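PDB 2NNN: probable transcriptional regulator, which probably acts as a dimeric DNA-binding transcription factor of the MarR family, with a winged-helix domain that is likely to recognise operator DNA. Local coordinates for residues A25-N30 and R118-P123; N34-T39 and R103-A108; W41-R46 and E74-R79; P54-G59 and M64-I69. One frame throughout, in Å; residues are numbered along the deposited sequence.

Contact 1 of 4, residues A25-N30 and R118-P123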
# COMPACT_ATOMS: atom_id res chain seq x y z
N ALA A 25 -6.94 -4.65 -0.87
CA ALA A 25 -6.45 -5.56 -1.92
C ALA A 25 -7.16 -6.93 -1.91
O ALA A 25 -7.44 -7.50 -2.96
CB ALA A 25 -4.93 -5.73 -1.79
N ALA A 26 -7.46 -7.44 -0.71
CA ALA A 26 -8.17 -8.70 -0.51
C ALA A 26 -9.64 -8.63 -0.95
O ALA A 26 -10.14 -9.54 -1.59
CB ALA A 26 -8.08 -9.10 0.92
N LEU A 27 -10.33 -7.55 -0.59
CA LEU A 27 -11.73 -7.31 -1.00
C LEU A 27 -11.85 -7.10 -2.51
O LEU A 27 -12.79 -7.57 -3.16
CB LEU A 27 -12.31 -6.09 -0.27
CG LEU A 27 -12.37 -6.09 1.27
CD1 LEU A 27 -12.71 -4.68 1.78
CD2 LEU A 27 -13.38 -7.08 1.78
N PHE A 28 -10.89 -6.38 -3.07
CA PHE A 28 -10.87 -6.11 -4.48
C PHE A 28 -10.68 -7.40 -5.31
O PHE A 28 -11.44 -7.66 -6.26
CB PHE A 28 -9.81 -5.06 -4.82
CG PHE A 28 -9.92 -4.54 -6.23
CD1 PHE A 28 -9.40 -5.27 -7.30
CD2 PHE A 28 -10.57 -3.32 -6.48
CE1 PHE A 28 -9.51 -4.79 -8.62
CE2 PHE A 28 -10.69 -2.84 -7.79
CZ PHE A 28 -10.15 -3.57 -8.85
N ALA A 29 -9.66 -8.18 -4.96
CA ALA A 29 -9.42 -9.46 -5.62
C ALA A 29 -10.61 -10.42 -5.50
O ALA A 29 -10.89 -11.17 -6.45
CB ALA A 29 -8.13 -10.10 -5.08
N ASN A 30 -11.30 -10.41 -4.35
CA ASN A 30 -12.48 -11.24 -4.14
C ASN A 30 -13.68 -10.73 -4.90
O ASN A 30 -14.52 -11.50 -5.32
CB ASN A 30 -12.87 -11.34 -2.66
CG ASN A 30 -11.83 -12.03 -1.80
OD1 ASN A 30 -10.92 -12.69 -2.32
ND2 ASN A 30 -11.94 -11.88 -0.49
N ARG A 118 -17.85 -0.11 -1.08
CA ARG A 118 -18.78 -0.07 0.06
C ARG A 118 -18.39 -1.02 1.20
O ARG A 118 -18.56 -0.67 2.36
CB ARG A 118 -20.28 -0.18 -0.35
CG ARG A 118 -20.76 -1.52 -0.79
CD ARG A 118 -22.28 -1.76 -0.49
NE ARG A 118 -22.47 -2.13 0.91
CZ ARG A 118 -22.34 -3.35 1.42
NH1 ARG A 118 -22.04 -4.40 0.66
NH2 ARG A 118 -22.51 -3.53 2.72
N GLN A 119 -17.86 -2.19 0.86
CA GLN A 119 -17.36 -3.17 1.84
C GLN A 119 -16.12 -2.67 2.58
O GLN A 119 -16.00 -2.85 3.81
CB GLN A 119 -17.00 -4.48 1.14
CG GLN A 119 -18.18 -5.31 0.68
CD GLN A 119 -17.77 -6.60 -0.04
OE1 GLN A 119 -18.59 -7.22 -0.73
NE2 GLN A 119 -16.50 -6.99 0.12
N ALA A 120 -15.19 -2.05 1.84
CA ALA A 120 -14.02 -1.42 2.44
C ALA A 120 -14.42 -0.47 3.57
O ALA A 120 -13.78 -0.45 4.63
CB ALA A 120 -13.18 -0.69 1.38
N LEU A 121 -15.49 0.29 3.34
CA LEU A 121 -15.91 1.31 4.28
C LEU A 121 -16.97 0.83 5.26
O LEU A 121 -17.29 1.54 6.21
CB LEU A 121 -16.40 2.57 3.54
CG LEU A 121 -15.36 3.32 2.69
CD1 LEU A 121 -16.05 4.39 1.89
CD2 LEU A 121 -14.28 3.91 3.53
N ALA A 122 -17.47 -0.39 5.06
CA ALA A 122 -18.59 -0.92 5.84
C ALA A 122 -18.50 -0.79 7.38
O ALA A 122 -19.52 -0.53 8.01
CB ALA A 122 -18.90 -2.37 5.44
N PRO A 123 -17.30 -1.00 7.99
CA PRO A 123 -17.08 -0.84 9.45
C PRO A 123 -17.41 0.55 10.03
O PRO A 123 -17.24 0.77 11.24
CB PRO A 123 -15.57 -1.08 9.60
CG PRO A 123 -15.21 -1.93 8.46
CD PRO A 123 -16.05 -1.45 7.33
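L27 carries the apolar part of this contact. Its CD1 methyl lies over the backbone of A120, 3.6 Å from A120 CA and as near to A120 N. The A120 methyl is a little further off, with A120 CB 4.0 Å from L27 CD1. L27 CG stands anti to its own carbonyl carbon (chi1 -60°), and this sends the two methyls across to helix 100-121. The second methyl, CD2, takes a different neighbour. It rests against the amide end of Q119, whose side chain is extended beyond CG and runs across the leucine branch at a slant. This is van der Waals packing, and no hydrogen bond joins the two segments. The backbones are closest at L27 and A120, with the two CA atoms 7.2 Å apart.

The contact belongs to the helical dimerisation region of the MarR fold. Here the first helix, 13-31, meets the C-terminal end of the long helix 100-121. In this family such helices, together with the last one, build the subunit interface. I13 of the second subunit packs on A120 and L121. R138 of the second subunit gives a hydrogen bond to the carbonyl O of P123.

Polar links lie beside the leucine. R23, one turn back on helix 13-31, donates to the carbonyl O of A120 and more weakly to that of Q119. These carbonyls sit at the end of helix 100-121, where a positive charge is probably favourable. L121 turns away from L27 and packs on helix 126-137 through L132 and R133.

Contact 2 of 4, residues N34-T39 and R103-A108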
# COMPACT_ATOMS: atom_id res chain seq x y z
N ASN A 34 -13.43 -9.48 -12.72
CA ASN A 34 -12.84 -9.44 -14.07
C ASN A 34 -11.36 -9.79 -14.09
O ASN A 34 -10.70 -9.67 -15.12
CB ASN A 34 -13.10 -8.09 -14.76
CG ASN A 34 -12.58 -6.92 -13.95
OD1 ASN A 34 -11.57 -7.04 -13.24
ND2 ASN A 34 -13.26 -5.78 -14.04
N GLY A 35 -10.84 -10.22 -12.95
CA GLY A 35 -9.43 -10.59 -12.85
C GLY A 35 -8.41 -9.46 -12.95
O GLY A 35 -7.23 -9.73 -13.07
N LEU A 36 -8.86 -8.20 -12.91
CA LEU A 36 -7.94 -7.04 -12.92
C LEU A 36 -7.44 -6.65 -11.51
O LEU A 36 -8.17 -6.81 -10.51
CB LEU A 36 -8.58 -5.82 -13.61
CG LEU A 36 -8.91 -5.86 -15.11
CD1 LEU A 36 -9.64 -4.61 -15.56
CD2 LEU A 36 -7.68 -6.07 -15.98
N THR A 37 -6.21 -6.14 -11.43
CA THR A 37 -5.68 -5.56 -10.19
C THR A 37 -6.28 -4.16 -9.91
O THR A 37 -6.83 -3.53 -10.82
CB THR A 37 -4.15 -5.47 -10.21
OG1 THR A 37 -3.73 -4.56 -11.23
CG2 THR A 37 -3.53 -6.83 -10.47
N PRO A 38 -6.22 -3.69 -8.64
CA PRO A 38 -6.66 -2.31 -8.35
C PRO A 38 -6.13 -1.26 -9.32
O PRO A 38 -6.91 -0.40 -9.76
CB PRO A 38 -6.12 -2.06 -6.93
CG PRO A 38 -6.20 -3.40 -6.28
CD PRO A 38 -5.84 -4.40 -7.39
N THR A 39 -4.83 -1.30 -9.64
CA THR A 39 -4.19 -0.25 -10.46
C THR A 39 -4.56 -0.42 -11.92
O THR A 39 -4.80 0.57 -12.62
CB THR A 39 -2.65 -0.21 -10.29
OG1 THR A 39 -2.10 -1.52 -10.43
CG2 THR A 39 -2.29 0.30 -8.90
N ARG A 103 -13.96 -0.49 -22.96
CA ARG A 103 -15.12 0.28 -22.52
C ARG A 103 -16.23 -0.63 -21.93
O ARG A 103 -16.88 -0.28 -20.94
CB ARG A 103 -15.67 1.14 -23.66
CG ARG A 103 -17.04 1.78 -23.38
CD ARG A 103 -16.97 2.81 -22.24
NE ARG A 103 -16.05 3.89 -22.60
CZ ARG A 103 -15.78 4.96 -21.86
NH1 ARG A 103 -16.36 5.14 -20.67
NH2 ARG A 103 -14.92 5.87 -22.32
N ALA A 104 -16.43 -1.78 -22.56
CA ALA A 104 -17.44 -2.73 -22.11
C ALA A 104 -17.03 -3.33 -20.75
O ALA A 104 -17.88 -3.55 -19.88
CB ALA A 104 -17.66 -3.81 -23.16
N GLU A 105 -15.72 -3.55 -20.59
CA GLU A 105 -15.11 -4.05 -19.35
C GLU A 105 -15.36 -3.10 -18.18
O GLU A 105 -15.72 -3.53 -17.09
CB GLU A 105 -13.61 -4.17 -19.56
CG GLU A 105 -12.84 -4.70 -18.38
CD GLU A 105 -12.64 -6.19 -18.43
OE1 GLU A 105 -13.26 -6.86 -19.28
OE2 GLU A 105 -11.86 -6.71 -17.62
N LEU A 106 -15.13 -1.81 -18.43
CA LEU A 106 -15.40 -0.75 -17.47
C LEU A 106 -16.85 -0.80 -16.99
O LEU A 106 -17.09 -0.91 -15.80
CB LEU A 106 -15.05 0.62 -18.09
CG LEU A 106 -15.17 1.90 -17.24
CD1 LEU A 106 -14.41 1.74 -15.90
CD2 LEU A 106 -14.67 3.14 -18.03
N GLU A 107 -17.80 -0.73 -17.93
CA GLU A 107 -19.24 -0.80 -17.59
C GLU A 107 -19.64 -2.08 -16.85
O GLU A 107 -20.47 -2.05 -15.94
CB GLU A 107 -20.12 -0.62 -18.84
CG GLU A 107 -19.72 0.57 -19.73
CD GLU A 107 -19.55 1.89 -18.98
OE1 GLU A 107 -20.43 2.25 -18.15
OE2 GLU A 107 -18.53 2.58 -19.22
N ALA A 108 -19.05 -3.21 -17.26
CA ALA A 108 -19.34 -4.51 -16.66
C ALA A 108 -18.74 -4.62 -15.26
O ALA A 108 -19.19 -5.43 -14.46
CB ALA A 108 -18.84 -5.64 -17.55
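E105 meets N34 and L36 with a single carboxylate oxygen, OE2. Three residues thus make a small contact between helix 100-121 and the loop that leads into helix 38-50.

R103 comes first on the helix. It does not touch the loop. Its guanidinium has E107 OE2 at its edge, in plane. R103 NH1 lies 3.7 Å from E107 OE2, a long salt bridge. R103 NH2 also makes a weak hydrogen bond to the carbonyl O of G48.

E105 follows on the face turned to the loop. Its CG is anti to the backbone N (chi1 -179°) and the chain then bends at chi2, which brings OE2 up to both N34 and L36. OE2 lies 3.4 Å from N34 CB and 3.7 Å from L36 CD1. The carboxylate and the N34 amide are nearly parallel, their planes 15° apart. N34 OD1 folds back to accept from L36 N at 3.0 Å, an Asx turn, although the placing of OD1 is less sure. L81 also touches the E105 side chain.

L106 points the other way, to W41 and V45 of helix 38-50 and to L98 of the wing strand. E105 thus reaches the loop and also L44 of helix 38-50, while L106 packs on the winged-helix domain, at the junction with the dimerisation helices of the MarR fold.

No hydrogen bond crosses between the segments. E105 touches carbon with its charged oxygen, so the contact itself gives the carboxylate little polar compensation. The R79 side chain touches E105, and its positive charge nearby would probably favour the ionised form.

Contact 3 of 4, residues W41-R46 and E74-R79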
# COMPACT_ATOMS: atom_id res chain seq x y z
N TRP A 41 -7.38 -1.42 -12.86
CA TRP A 41 -8.76 -0.89 -12.88
C TRP A 41 -8.75 0.64 -12.86
O TRP A 41 -9.52 1.27 -13.59
CB TRP A 41 -9.56 -1.43 -11.67
CG TRP A 41 -10.96 -0.84 -11.53
CD1 TRP A 41 -11.39 0.04 -10.57
CD2 TRP A 41 -12.11 -1.12 -12.36
NE1 TRP A 41 -12.73 0.33 -10.75
CE2 TRP A 41 -13.19 -0.36 -11.85
CE3 TRP A 41 -12.34 -1.92 -13.49
CZ2 TRP A 41 -14.47 -0.37 -12.43
CZ3 TRP A 41 -13.61 -1.94 -14.07
CH2 TRP A 41 -14.65 -1.17 -13.54
N ALA A 42 -7.89 1.21 -12.02
CA ALA A 42 -7.72 2.67 -11.90
C ALA A 42 -7.35 3.31 -13.24
O ALA A 42 -7.94 4.32 -13.62
CB ALA A 42 -6.66 3.00 -10.85
N ALA A 43 -6.36 2.72 -13.92
CA ALA A 43 -5.97 3.18 -15.26
C ALA A 43 -7.10 3.03 -16.25
O ALA A 43 -7.30 3.90 -17.07
CB ALA A 43 -4.76 2.43 -15.75
N LEU A 44 -7.85 1.93 -16.17
CA LEU A 44 -9.01 1.72 -17.06
C LEU A 44 -10.08 2.79 -16.82
O LEU A 44 -10.56 3.43 -17.76
CB LEU A 44 -9.62 0.33 -16.82
CG LEU A 44 -10.59 -0.18 -17.87
CD1 LEU A 44 -9.82 -0.88 -19.01
CD2 LEU A 44 -11.61 -1.13 -17.25
N VAL A 45 -10.45 2.97 -15.55
CA VAL A 45 -11.39 4.01 -15.15
C VAL A 45 -10.92 5.38 -15.66
O VAL A 45 -11.68 6.07 -16.33
CB VAL A 45 -11.64 4.00 -13.62
CG1 VAL A 45 -12.51 5.17 -13.18
CG2 VAL A 45 -12.28 2.67 -13.20
N ARG A 46 -9.67 5.74 -15.38
CA ARG A 46 -9.14 7.04 -15.77
C ARG A 46 -9.15 7.29 -17.29
O ARG A 46 -9.56 8.37 -17.72
CB ARG A 46 -7.74 7.28 -15.19
CG ARG A 46 -7.23 8.72 -15.34
CD ARG A 46 -8.03 9.67 -14.47
NE ARG A 46 -7.53 9.71 -13.10
CZ ARG A 46 -8.18 10.25 -12.07
NH1 ARG A 46 -9.38 10.79 -12.22
NH2 ARG A 46 -7.63 10.24 -10.87
N GLU A 74 0.42 -2.13 -20.70
CA GLU A 74 0.78 -3.31 -21.48
C GLU A 74 -0.04 -4.55 -21.11
O GLU A 74 -0.49 -5.27 -22.00
CB GLU A 74 2.29 -3.59 -21.42
CG GLU A 74 3.09 -2.64 -22.31
CD GLU A 74 4.59 -2.64 -22.02
OE1 GLU A 74 5.06 -3.48 -21.21
OE2 GLU A 74 5.32 -1.79 -22.61
N ARG A 75 -0.26 -4.77 -19.82
CA ARG A 75 -1.13 -5.86 -19.35
C ARG A 75 -2.59 -5.64 -19.72
O ARG A 75 -3.31 -6.58 -20.03
CB ARG A 75 -0.97 -6.08 -17.85
CG ARG A 75 0.39 -6.69 -17.47
CD ARG A 75 0.60 -6.75 -15.97
NE ARG A 75 0.57 -5.41 -15.35
CZ ARG A 75 0.52 -5.19 -14.04
NH1 ARG A 75 0.49 -6.20 -13.18
NH2 ARG A 75 0.50 -3.95 -13.58
N LEU A 76 -3.03 -4.38 -19.70
CA LEU A 76 -4.34 -3.99 -20.20
C LEU A 76 -4.44 -4.21 -21.72
O LEU A 76 -5.52 -4.44 -22.26
CB LEU A 76 -4.59 -2.52 -19.85
CG LEU A 76 -5.78 -2.05 -19.01
CD1 LEU A 76 -6.09 -2.96 -17.84
CD2 LEU A 76 -5.56 -0.62 -18.52
N ASP A 77 -3.29 -4.14 -22.41
CA ASP A 77 -3.23 -4.33 -23.86
C ASP A 77 -3.35 -5.80 -24.23
O ASP A 77 -4.18 -6.17 -25.06
CB ASP A 77 -1.93 -3.76 -24.43
CG ASP A 77 -1.95 -3.65 -25.95
OD1 ASP A 77 -3.04 -3.77 -26.55
OD2 ASP A 77 -0.87 -3.45 -26.55
N LYS A 78 -2.53 -6.63 -23.60
CA LYS A 78 -2.59 -8.09 -23.70
C LYS A 78 -4.04 -8.61 -23.63
O LYS A 78 -4.39 -9.59 -24.29
CB LYS A 78 -1.74 -8.71 -22.59
CG LYS A 78 -1.49 -10.22 -22.67
CD LYS A 78 -0.96 -10.77 -21.33
CE LYS A 78 0.36 -10.08 -20.89
NZ LYS A 78 0.64 -10.21 -19.42
N ARG A 79 -4.88 -7.94 -22.84
CA ARG A 79 -6.29 -8.33 -22.70
C ARG A 79 -7.21 -7.70 -23.76
O ARG A 79 -8.40 -8.00 -23.78
CB ARG A 79 -6.80 -7.98 -21.30
CG ARG A 79 -5.99 -8.63 -20.20
CD ARG A 79 -6.34 -8.05 -18.86
NE ARG A 79 -7.67 -8.49 -18.43
CZ ARG A 79 -7.90 -9.42 -17.50
NH1 ARG A 79 -6.89 -10.01 -16.87
NH2 ARG A 79 -9.15 -9.73 -17.19
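L76 fits against A43 and L44, and these three buried residues make the whole contact. Its CD2 methyl does most of the work. It comes 4.2 Å from A43 CB on one helix position and equally near to L44 N on the next. L44 adds its own branch, with L44 CD1 4.2 Å from L76 CG. The first torsion of L76 is unusual: at -122° it brings CG nearly over the CA hydrogen instead of into a staggered place. The CA atoms of L44 and L76 are 8.0 Å apart.

The helices joined are 38-50 and 66-78. The second is the probable recognition helix of the winged helix-turn-helix domain, and 38-50 packs against it. I82 of the first wing strand and Q40 also cover L76, and E105 packs on L44.

Away from this apolar patch the helix 66-78 segment is charged. E74, R75 and K78 are exposed, and D77 forms a salt bridge with R84 of the wing. R46 on the other helix differs from these: it is buried, and its charge is met at the subunit interface. It makes salt bridges to E49 and to D10 of the second subunit, and a hydrogen bond to the carbonyl O of L61.

With apolar van der Waals contacts and no hydrogen bond between the segments, the two helices meet here through side-chain shape, and no polar bond fixes a direction.

Contact 4 of 4, residues P54-G59 and M64-I69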
# COMPACT_ATOMS: atom_id res chain seq x y z
N PRO A 54 -1.72 10.83 -23.15
CA PRO A 54 -0.36 10.27 -23.14
C PRO A 54 -0.17 9.28 -21.97
O PRO A 54 -0.73 9.50 -20.90
CB PRO A 54 0.53 11.50 -22.94
CG PRO A 54 -0.34 12.69 -23.25
CD PRO A 54 -1.74 12.29 -22.98
N GLN A 55 0.60 8.21 -22.18
CA GLN A 55 0.79 7.16 -21.16
C GLN A 55 1.34 7.68 -19.82
O GLN A 55 0.86 7.29 -18.76
CB GLN A 55 1.69 6.04 -21.69
CG GLN A 55 1.72 4.77 -20.84
CD GLN A 55 2.53 3.67 -21.49
OE1 GLN A 55 3.76 3.64 -21.40
NE2 GLN A 55 1.85 2.75 -22.16
N ASN A 56 2.33 8.55 -19.89
CA ASN A 56 2.97 9.12 -18.71
C ASN A 56 2.06 10.11 -17.97
O ASN A 56 2.11 10.23 -16.73
CB ASN A 56 4.29 9.78 -19.09
CG ASN A 56 5.40 8.77 -19.40
OD1 ASN A 56 5.17 7.53 -19.41
ND2 ASN A 56 6.60 9.28 -19.63
N GLN A 57 1.23 10.80 -18.75
CA GLN A 57 0.19 11.66 -18.18
C GLN A 57 -0.88 10.82 -17.50
O GLN A 57 -1.37 11.20 -16.44
CB GLN A 57 -0.43 12.53 -19.27
CG GLN A 57 -1.48 13.50 -18.74
CD GLN A 57 -1.68 14.67 -19.67
OE1 GLN A 57 -0.83 15.57 -19.74
NE2 GLN A 57 -2.80 14.68 -20.37
N LEU A 58 -1.26 9.71 -18.12
CA LEU A 58 -2.18 8.77 -17.51
C LEU A 58 -1.60 8.32 -16.16
O LEU A 58 -2.31 8.21 -15.17
CB LEU A 58 -2.44 7.57 -18.44
CG LEU A 58 -3.29 6.42 -17.87
CD1 LEU A 58 -4.67 6.87 -17.37
CD2 LEU A 58 -3.43 5.22 -18.82
N GLY A 59 -0.28 8.13 -16.14
CA GLY A 59 0.45 7.75 -14.96
C GLY A 59 0.32 8.79 -13.88
O GLY A 59 0.02 8.46 -12.74
N MSE A 64 0.98 6.96 -10.66
CA MSE A 64 1.81 5.89 -11.17
C MSE A 64 3.01 6.37 -11.98
O MSE A 64 2.91 7.27 -12.83
CB MSE A 64 0.99 4.89 -11.99
CG MSE A 64 0.34 3.82 -11.14
SE MSE A 64 -0.63 2.47 -12.15
CE MSE A 64 -2.44 3.20 -12.19
N ASP A 65 4.13 5.74 -11.67
CA ASP A 65 5.39 5.85 -12.37
C ASP A 65 5.26 5.57 -13.84
O ASP A 65 4.38 4.82 -14.24
CB ASP A 65 6.30 4.75 -11.84
CG ASP A 65 7.51 5.29 -11.27
OD1 ASP A 65 7.70 6.50 -11.45
OD2 ASP A 65 8.26 4.53 -10.62
N ALA A 66 6.20 6.12 -14.62
CA ALA A 66 6.35 5.79 -16.03
C ALA A 66 6.53 4.29 -16.25
O ALA A 66 5.86 3.69 -17.09
CB ALA A 66 7.54 6.57 -16.63
N ALA A 67 7.44 3.70 -15.48
CA ALA A 67 7.65 2.24 -15.48
C ALA A 67 6.41 1.46 -14.99
O ALA A 67 6.07 0.43 -15.57
CB ALA A 67 8.87 1.88 -14.65
N THR A 68 5.74 1.96 -13.95
CA THR A 68 4.53 1.33 -13.43
C THR A 68 3.37 1.42 -14.41
O THR A 68 2.75 0.41 -14.70
CB THR A 68 4.12 1.92 -12.06
OG1 THR A 68 5.25 1.93 -11.19
CG2 THR A 68 3.01 1.09 -11.41
N ILE A 69 3.07 2.62 -14.91
CA ILE A 69 1.98 2.78 -15.87
C ILE A 69 2.28 2.06 -17.17
O ILE A 69 1.37 1.54 -17.80
CB ILE A 69 1.57 4.25 -16.12
CG1 ILE A 69 0.21 4.31 -16.83
CG2 ILE A 69 2.64 5.02 -16.90
CD1 ILE A 69 -0.96 3.87 -15.97
O HOH W 1 4.00 8.67 -15.14
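I69 is the knob of this contact, set in a hole formed by Q55, N56, L58 and G59. Its CG2 methyl touches the carbonyl O of Q55 at 3.4 Å. CB meets the bare backbone of G59, with I69 CB 3.9 Å from G59 CA. CG1 is anti to the backbone N (chi1 -165°), which carries CD1 to L58 CG at 3.9 Å. At the edge, N56 OD1 lies 3.8 Å from A66 CB.

The backbone adds one hydrogen bond. M64 N donates to G59 O at 2.7 Å, nearly straight at 162°, with the donor tilted 35° from the carbonyl plane. A water donates to both N56 O and M64 O. M64 is a selenomethionine.

Further out, T62 OG1 bonds to L58 O and weakly to G59 O, and A43 of helix 38-50 packs on I69. V73 covers L58. Helices 55-61 and 66-78 with this short link form the helix-turn-helix motif, the probable DNA-reading part.

The apolar knob fills the space beside G59 and L58, while the M64 bond and the water satisfy backbone carbonyls at the turn.

Overall arrangement
Contact 3 is the most buried of the four, while contacts 1, 2 and 4 are partly buried. Contacts 3 and 4 share helix 66-78 and meet where A43 and R46 pack on I69 and L58. Contacts 2 and 3 share helix 38-50, with centres about 8 Å apart. Contacts 1 and 2 both use helix 100-121, which runs from the winged-helix domain to the dimerisation region. F28 bridges these parts, packing on L36 and W41. Contacts 1 and 4 lie on opposite sides of the chain centre. Contact 3 is apolar; contact 1 adds an amide end at its partly exposed edge; contact 2 sets a carboxylate against carbon; contact 4 joins an isoleucine knob, a backbone bond and a water.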